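Local coordinates for thermostable carboxypeptidase 1 (Pyrococcus furiosus, PDB 1KA2), which releases amino acids one after another from the C-terminus of peptides with broad specificity, as a cobalt-dependent, homodimeric metallocarboxypeptidase of the M32 family, at residues S140-A145 / D157-L162; R371-E376 / G415-F420. All coordinates share one frame; numbering follows the deposited sequence.

Overall arrangement
Following the chain from the N terminus, the first of the elements involved is helix 132-149, and after a short connection helix 155-163 packs back against it; contact 1, between 140-145 and 157-162, closes this local helix-loop-helix. The chain then runs on past the metal-binding helices before helix 359-375 reaches the same region. Contact 2 joins the end of that helix, 371-376, to the loop 415-420 and closes a second, longer loop. The two contacts follow one another in series, neither nesting nor crossing, yet their centres lie only about 7 Å apart. Lys143 probably hydrogen-bonds to the carbonyls of Met373 and Glu376, and Leu159 packs on Ile417, which ties both helix 132-149 and helix 155-163 to the later elements.

Contact 1 of 2, residues S140-A145 / D157-L162; sequences SLAKRA and DALLDL
Leu159 packs against Ala142 and Ala145 in a small, buried, essentially apolar helix-helix contact between two consecutive helices, 132-149 and 155-163. A single leucine does the work from one side, and two alanines about one helical turn apart receive it. The backbones come nearest at Ala145 and Leu159, whose CA atoms are 7.6 Å apart, and the small alanine side chains let the leucine's branched end reach the other helix. With chi1 at -58°, Leu159 CG stands anti to its own carbonyl carbon, which sends the branched end toward the other helix. Leu159 CD1 lies 4.1 Å from Ala142 CB, while CD2 lies 4.3 Å from Ala145 CB. CD2 also approaches the backbone, 3.7 Å from Ala142 O, a van der Waals contact with the carbonyl. No hydrogen bond crosses the interface, and the two segments together bury 127 Å². Ala142 and Leu159 both also touch Val374 of helix 359-375, and Leu159 meets Ile417 in the loop before helix 421-440. Elsewhere on the two helices, Leu141 and Arg144 pack on helix 102-124 and Leu160 on helix 169-192, while the contact itself borders helix 359-375.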
ATOM      1  N   SER A 140     -35.618  -3.037  -4.186  1.00 36.53           N
ATOM      2  CA  SER A 140     -36.289  -1.970  -3.461  1.00 37.20           C
ATOM      3  C   SER A 140     -35.335  -0.805  -3.201  1.00 37.29           C
ATOM      4  O   SER A 140     -35.731   0.352  -3.289  1.00 39.17           O
ATOM      5  CB  SER A 140     -36.844  -2.481  -2.129  1.00 35.44           C
ATOM      6  OG  SER A 140     -37.579  -1.454  -1.469  1.00 38.36           O
ATOM      7  N   LEU A 141     -34.085  -1.112  -2.870  1.00 38.38           N
ATOM      8  CA  LEU A 141     -33.085  -0.073  -2.610  1.00 38.61           C
ATOM      9  C   LEU A 141     -32.791   0.732  -3.883  1.00 37.99           C
ATOM     10  O   LEU A 141     -32.634   1.953  -3.834  1.00 36.11           O
ATOM     11  CB  LEU A 141     -31.791  -0.700  -2.080  1.00 37.19           C
ATOM     12  CG  LEU A 141     -31.879  -1.466  -0.751  1.00 39.81           C
ATOM     13  CD1 LEU A 141     -30.524  -2.091  -0.451  1.00 39.19           C
ATOM     14  CD2 LEU A 141     -32.307  -0.532   0.387  1.00 36.98           C
ATOM     15  N   ALA A 142     -32.718   0.038  -5.019  1.00 37.55           N
ATOM     16  CA  ALA A 142     -32.462   0.685  -6.302  1.00 39.00           C
ATOM     17  C   ALA A 142     -33.560   1.702  -6.639  1.00 40.69           C
ATOM     18  O   ALA A 142     -33.269   2.830  -7.041  1.00 40.22           O
ATOM     19  CB  ALA A 142     -32.372  -0.360  -7.403  1.00 39.80           C
ATOM     20  N   LYS A 143     -34.819   1.297  -6.482  1.00 41.39           N
ATOM     21  CA  LYS A 143     -35.940   2.191  -6.767  1.00 42.28           C
ATOM     22  C   LYS A 143     -35.876   3.391  -5.832  1.00 41.91           C
ATOM     23  O   LYS A 143     -35.967   4.536  -6.279  1.00 41.94           O
ATOM     24  CB  LYS A 143     -37.273   1.458  -6.595  1.00 42.83           C
ATOM     25  CG  LYS A 143     -37.558   0.403  -7.660  1.00 41.55           C
ATOM     26  CD  LYS A 143     -38.480  -0.683  -7.112  1.00 44.85           C
ATOM     27  CE  LYS A 143     -39.818  -0.734  -7.825  1.00 47.45           C
ATOM     28  NZ  LYS A 143     -39.680  -1.107  -9.255  1.00 49.83           N
ATOM     29  N   ARG A 144     -35.706   3.138  -4.536  1.00 41.15           N
ATOM     30  CA  ARG A 144     -35.615   4.240  -3.581  1.00 41.21           C
ATOM     31  C   ARG A 144     -34.517   5.191  -4.060  1.00 40.79           C
ATOM     32  O   ARG A 144     -34.731   6.396  -4.149  1.00 41.72           O
ATOM     33  CB  ARG A 144     -35.247   3.746  -2.168  1.00 42.63           C
ATOM     34  CG  ARG A 144     -36.190   2.718  -1.542  1.00 44.21           C
ATOM     35  CD  ARG A 144     -37.031   3.303  -0.415  1.00 46.95           C
ATOM     36  NE  ARG A 144     -36.262   3.950   0.657  1.00 46.73           N
ATOM     37  CZ  ARG A 144     -35.499   3.324   1.552  1.00 46.16           C
ATOM     38  NH1 ARG A 144     -35.368   2.005   1.529  1.00 45.31           N
ATOM     39  NH2 ARG A 144     -34.881   4.022   2.497  1.00 43.33           N
ATOM     40  N   ALA A 145     -33.346   4.634  -4.372  1.00 40.51           N
ATOM     41  CA  ALA A 145     -32.196   5.423  -4.818  1.00 39.54           C
ATOM     42  C   ALA A 145     -32.527   6.304  -6.008  1.00 38.85           C
ATOM     43  O   ALA A 145     -32.089   7.454  -6.082  1.00 38.94           O
ATOM     44  CB  ALA A 145     -31.022   4.502  -5.156  1.00 39.66           C
ATOM     45  N   ASP A 157     -33.170   6.191 -15.283  1.00 41.63           N
ATOM     46  CA  ASP A 157     -32.259   7.212 -15.792  1.00 42.30           C
ATOM     47  C   ASP A 157     -31.343   7.648 -14.661  1.00 41.92           C
ATOM     48  O   ASP A 157     -30.180   7.968 -14.887  1.00 42.37           O
ATOM     49  CB  ASP A 157     -33.009   8.454 -16.291  1.00 43.70           C
ATOM     50  CG  ASP A 157     -33.889   8.175 -17.485  1.00 44.29           C
ATOM     51  OD1 ASP A 157     -33.439   7.501 -18.430  1.00 47.32           O
ATOM     52  OD2 ASP A 157     -35.036   8.650 -17.482  1.00 46.24           O
ATOM     53  N   ALA A 158     -31.893   7.675 -13.450  1.00 41.74           N
ATOM     54  CA  ALA A 158     -31.159   8.082 -12.256  1.00 39.86           C
ATOM     55  C   ALA A 158     -30.035   7.116 -11.891  1.00 38.58           C
ATOM     56  O   ALA A 158     -28.987   7.538 -11.416  1.00 38.27           O
ATOM     57  CB  ALA A 158     -32.127   8.235 -11.076  1.00 39.06           C
ATOM     58  N   LEU A 159     -30.248   5.823 -12.104  1.00 38.48           N
ATOM     59  CA  LEU A 159     -29.215   4.833 -11.790  1.00 37.82           C
ATOM     60  C   LEU A 159     -28.128   4.881 -12.860  1.00 38.71           C
ATOM     61  O   LEU A 159     -26.928   4.819 -12.571  1.00 38.10           O
ATOM     62  CB  LEU A 159     -29.841   3.436 -11.711  1.00 35.65           C
ATOM     63  CG  LEU A 159     -30.955   3.335 -10.662  1.00 37.35           C
ATOM     64  CD1 LEU A 159     -31.564   1.939 -10.674  1.00 37.31           C
ATOM     65  CD2 LEU A 159     -30.391   3.660  -9.284  1.00 35.17           C
ATOM     66  N   LEU A 160     -28.570   5.014 -14.102  1.00 38.46           N
ATOM     67  CA  LEU A 160     -27.687   5.084 -15.255  1.00 38.21           C
ATOM     68  C   LEU A 160     -26.773   6.303 -15.105  1.00 37.98           C
ATOM     69  O   LEU A 160     -25.557   6.209 -15.293  1.00 38.92           O
ATOM     70  CB  LEU A 160     -28.545   5.206 -16.516  1.00 36.75           C
ATOM     71  CG  LEU A 160     -28.336   4.305 -17.734  1.00 40.42           C
ATOM     72  CD1 LEU A 160     -27.866   2.911 -17.326  1.00 37.19           C
ATOM     73  CD2 LEU A 160     -29.656   4.245 -18.511  1.00 37.76           C
ATOM     74  N   ASP A 161     -27.370   7.439 -14.748  1.00 36.79           N
ATOM     75  CA  ASP A 161     -26.636   8.695 -14.572  1.00 36.83           C
ATOM     76  C   ASP A 161     -25.664   8.607 -13.410  1.00 37.83           C
ATOM     77  O   ASP A 161     -24.711   9.390 -13.321  1.00 35.58           O
ATOM     78  CB  ASP A 161     -27.593   9.855 -14.295  1.00 36.70           C
ATOM     79  CG  ASP A 161     -26.857  11.168 -14.054  1.00 37.05           C
ATOM     80  OD1 ASP A 161     -26.422  11.795 -15.043  1.00 36.32           O
ATOM     81  OD2 ASP A 161     -26.700  11.562 -12.878  1.00 37.40           O
ATOM     82  N   LEU A 162     -25.935   7.667 -12.510  1.00 38.03           N
ATOM     83  CA  LEU A 162     -25.096   7.445 -11.341  1.00 39.64           C
ATOM     84  C   LEU A 162     -23.756   6.867 -11.782  1.00 39.32           C
ATOM     85  O   LEU A 162     -22.715   7.219 -11.237  1.00 42.32           O
ATOM     86  CB  LEU A 162     -25.766   6.449 -10.386  1.00 38.76           C
ATOM     87  CG  LEU A 162     -25.496   6.539  -8.878  1.00 38.37           C
ATOM     88  CD1 LEU A 162     -25.793   5.182  -8.230  1.00 33.06           C
ATOM     89  CD2 LEU A 162     -24.060   6.943  -8.615  1.00 39.10           C
TER

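Contact 2 of 2, residues R371-E376 / G415-F420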
ATOM      1  N   ARG A 371     -34.023  -2.492 -16.420  1.00 38.55           N
ATOM      2  CA  ARG A 371     -35.049  -1.485 -16.662  1.00 39.37           C
ATOM      3  C   ARG A 371     -36.393  -1.953 -16.092  1.00 39.32           C
ATOM      4  O   ARG A 371     -37.121  -1.166 -15.498  1.00 39.30           O
ATOM      5  CB  ARG A 371     -35.188  -1.215 -18.158  1.00 42.09           C
ATOM      6  CG  ARG A 371     -36.101  -0.054 -18.488  1.00 41.73           C
ATOM      7  CD  ARG A 371     -36.298   0.044 -19.978  1.00 42.67           C
ATOM      8  NE  ARG A 371     -36.804   1.354 -20.359  1.00 44.87           N
ATOM      9  CZ  ARG A 371     -37.009   1.733 -21.616  1.00 46.16           C
ATOM     10  NH1 ARG A 371     -36.752   0.890 -22.616  1.00 44.31           N
ATOM     11  NH2 ARG A 371     -37.454   2.960 -21.874  1.00 44.63           N
ATOM     12  N   LEU A 372     -36.714  -3.234 -16.268  1.00 39.43           N
ATOM     13  CA  LEU A 372     -37.962  -3.801 -15.740  1.00 40.75           C
ATOM     14  C   LEU A 372     -38.021  -3.807 -14.206  1.00 41.61           C
ATOM     15  O   LEU A 372     -39.041  -3.435 -13.616  1.00 40.03           O
ATOM     16  CB  LEU A 372     -38.148  -5.234 -16.242  1.00 40.93           C
ATOM     17  CG  LEU A 372     -38.777  -5.421 -17.624  1.00 44.65           C
ATOM     18  CD1 LEU A 372     -38.130  -4.475 -18.642  1.00 46.11           C
ATOM     19  CD2 LEU A 372     -38.641  -6.893 -18.039  1.00 43.68           C
ATOM     20  N   MET A 373     -36.931  -4.250 -13.575  1.00 41.69           N
ATOM     21  CA  MET A 373     -36.813  -4.335 -12.116  1.00 42.72           C
ATOM     22  C   MET A 373     -37.062  -3.018 -11.373  1.00 43.97           C
ATOM     23  O   MET A 373     -37.645  -2.989 -10.287  1.00 44.73           O
ATOM     24  CB  MET A 373     -35.415  -4.869 -11.749  1.00 43.29           C
ATOM     25  CG  MET A 373     -35.178  -6.344 -12.077  1.00 44.48           C
ATOM     26  SD  MET A 373     -33.454  -6.748 -12.434  1.00 46.81           S
ATOM     27  CE  MET A 373     -32.708  -6.372 -10.856  1.00 43.28           C
ATOM     28  N   VAL A 374     -36.604  -1.925 -11.962  1.00 44.50           N
ATOM     29  CA  VAL A 374     -36.752  -0.612 -11.355  1.00 47.00           C
ATOM     30  C   VAL A 374     -37.974   0.167 -11.865  1.00 48.29           C
ATOM     31  O   VAL A 374     -38.397   1.145 -11.254  1.00 47.06           O
ATOM     32  CB  VAL A 374     -35.458   0.197 -11.566  1.00 47.07           C
ATOM     33  CG1 VAL A 374     -35.572   1.568 -10.921  1.00 50.37           C
ATOM     34  CG2 VAL A 374     -34.303  -0.577 -10.972  1.00 44.92           C
ATOM     35  N   SER A 375     -38.535  -0.276 -12.988  1.00 51.41           N
ATOM     36  CA  SER A 375     -39.714   0.374 -13.577  1.00 55.04           C
ATOM     37  C   SER A 375     -41.026  -0.254 -13.118  1.00 57.82           C
ATOM     38  O   SER A 375     -41.786   0.342 -12.357  1.00 60.88           O
ATOM     39  CB  SER A 375     -39.681   0.304 -15.105  1.00 53.77           C
ATOM     40  OG  SER A 375     -38.596   1.027 -15.631  1.00 54.04           O
ATOM     41  N   GLU A 376     -41.301  -1.453 -13.612  1.00 60.05           N
ATOM     42  CA  GLU A 376     -42.526  -2.151 -13.261  1.00 62.66           C
ATOM     43  C   GLU A 376     -42.312  -2.842 -11.917  1.00 62.73           C
ATOM     44  O   GLU A 376     -41.273  -2.659 -11.282  1.00 63.37           O
ATOM     45  CB  GLU A 376     -42.857  -3.182 -14.340  1.00 65.17           C
ATOM     46  CG  GLU A 376     -44.341  -3.336 -14.613  1.00 69.18           C
ATOM     47  CD  GLU A 376     -44.932  -2.092 -15.260  1.00 71.85           C
ATOM     48  OE1 GLU A 376     -46.168  -2.040 -15.435  1.00 72.99           O
ATOM     49  OE2 GLU A 376     -44.146  -1.177 -15.599  1.00 73.64           O
ATOM     50  N   GLY A 415     -25.305  -4.180  -5.544  1.00 32.22           N
ATOM     51  CA  GLY A 415     -26.234  -3.081  -5.693  1.00 33.04           C
ATOM     52  C   GLY A 415     -25.885  -2.234  -6.908  1.00 32.86           C
ATOM     53  O   GLY A 415     -26.402  -1.128  -7.068  1.00 30.75           O
ATOM     54  N   SER A 416     -24.997  -2.729  -7.762  1.00 31.16           N
ATOM     55  CA  SER A 416     -24.626  -1.959  -8.942  1.00 32.74           C
ATOM     56  C   SER A 416     -25.655  -2.167 -10.054  1.00 35.22           C
ATOM     57  O   SER A 416     -25.438  -2.925 -10.986  1.00 35.37           O
ATOM     58  CB  SER A 416     -23.237  -2.369  -9.424  1.00 31.65           C
ATOM     59  OG  SER A 416     -22.304  -2.139  -8.396  1.00 28.20           O
ATOM     60  N   ILE A 417     -26.785  -1.482  -9.934  1.00 37.17           N
ATOM     61  CA  ILE A 417     -27.873  -1.566 -10.908  1.00 37.69           C
ATOM     62  C   ILE A 417     -27.770  -0.296 -11.781  1.00 38.15           C
ATOM     63  O   ILE A 417     -27.810   0.822 -11.256  1.00 37.50           O
ATOM     64  CB  ILE A 417     -29.231  -1.581 -10.185  1.00 39.27           C
ATOM     65  CG1 ILE A 417     -29.309  -2.811  -9.276  1.00 39.88           C
ATOM     66  CG2 ILE A 417     -30.353  -1.540 -11.199  1.00 38.24           C
ATOM     67  CD1 ILE A 417     -29.429  -4.086 -10.001  1.00 42.19           C
ATOM     68  N   GLY A 418     -27.676  -0.454 -13.102  1.00 38.77           N
ATOM     69  CA  GLY A 418     -27.547   0.705 -13.981  1.00 36.89           C
ATOM     70  C   GLY A 418     -26.077   0.883 -14.358  1.00 36.83           C
ATOM     71  O   GLY A 418     -25.676   1.900 -14.941  1.00 35.33           O
ATOM     72  N   TYR A 419     -25.279  -0.134 -14.038  1.00 34.56           N
ATOM     73  CA  TYR A 419     -23.841  -0.144 -14.302  1.00 32.40           C
ATOM     74  C   TYR A 419     -23.457  -0.879 -15.602  1.00 29.80           C
ATOM     75  O   TYR A 419     -22.660  -0.380 -16.398  1.00 28.90           O
ATOM     76  CB  TYR A 419     -23.130  -0.797 -13.099  1.00 34.16           C
ATOM     77  CG  TYR A 419     -21.624  -0.838 -13.178  1.00 34.16           C
ATOM     78  CD1 TYR A 419     -20.838  -0.088 -12.292  1.00 38.38           C
ATOM     79  CD2 TYR A 419     -20.984  -1.668 -14.088  1.00 35.34           C
ATOM     80  CE1 TYR A 419     -19.457  -0.187 -12.314  1.00 39.67           C
ATOM     81  CE2 TYR A 419     -19.615  -1.765 -14.122  1.00 38.16           C
ATOM     82  CZ  TYR A 419     -18.860  -1.030 -13.235  1.00 37.80           C
ATOM     83  OH  TYR A 419     -17.504  -1.169 -13.274  1.00 42.22           O
ATOM     84  N   PHE A 420     -24.012  -2.069 -15.800  1.00 28.82           N
ATOM     85  CA  PHE A 420     -23.715  -2.867 -16.986  1.00 29.21           C
ATOM     86  C   PHE A 420     -23.623  -2.151 -18.345  1.00 29.40           C
ATOM     87  O   PHE A 420     -22.697  -2.403 -19.108  1.00 30.05           O
ATOM     88  CB  PHE A 420     -24.714  -4.029 -17.097  1.00 27.10           C
ATOM     89  CG  PHE A 420     -24.367  -5.219 -16.242  1.00 24.72           C
ATOM     90  CD1 PHE A 420     -25.297  -5.748 -15.352  1.00 23.04           C
ATOM     91  CD2 PHE A 420     -23.098  -5.799 -16.308  1.00 25.90           C
ATOM     92  CE1 PHE A 420     -24.976  -6.832 -14.532  1.00 21.47           C
ATOM     93  CE2 PHE A 420     -22.765  -6.897 -15.486  1.00 26.82           C
ATOM     94  CZ  PHE A 420     -23.708  -7.409 -14.599  1.00 22.72           C
TER
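Met373 and Val374, in the last turn of helix 359-375, face Ile417 in an irregular loop between helices 411-414 and 421-440. The CA atoms of Val374 and Ile417 are the nearest across the pair, 8.9 Å apart, so side chains alone bridge the gap. On the loop side, Gly415 ends its helix in a Schellman motif with positive phi (88°), Ser416 is the centre of an inverse gamma turn, and Ile417 follows in an extended conformation with its side chain directed at the helix. Glu376 is the first residue beyond the other helix to leave helical angles. Just before it, Ser375 OG gives a 2.6 Å hydrogen bond back to Arg371 O, from a position tilted 29° out of the carbonyl plane.

Both branches of Ile417 are used. CG2 meets Val374 CG2 at 4.1 Å, the two side chains sliding past each other in opposite directions. The longer branch carries CD1 to Met373 CE, also at 4.1 Å, and here the side chains cross at about a right angle. A bend at the last torsion of Met373 (chi3 64°) sets its terminal methyl against CD1. Ile417 thus spans two consecutive helix residues with two different methyls. Met373 also touches Ile139 of helix 132-149, and Val374 touches Pro155 of helix 155-163; Glu370 OE1 accepts a hydrogen bond from Gly418 N, a polar link between the same helix and loop.

The contact buries 95 Å² and joins methyl to methyl. With no hydrogen bond between the two segments, it probably owes its stability to van der Waals packing and the burial of apolar surface.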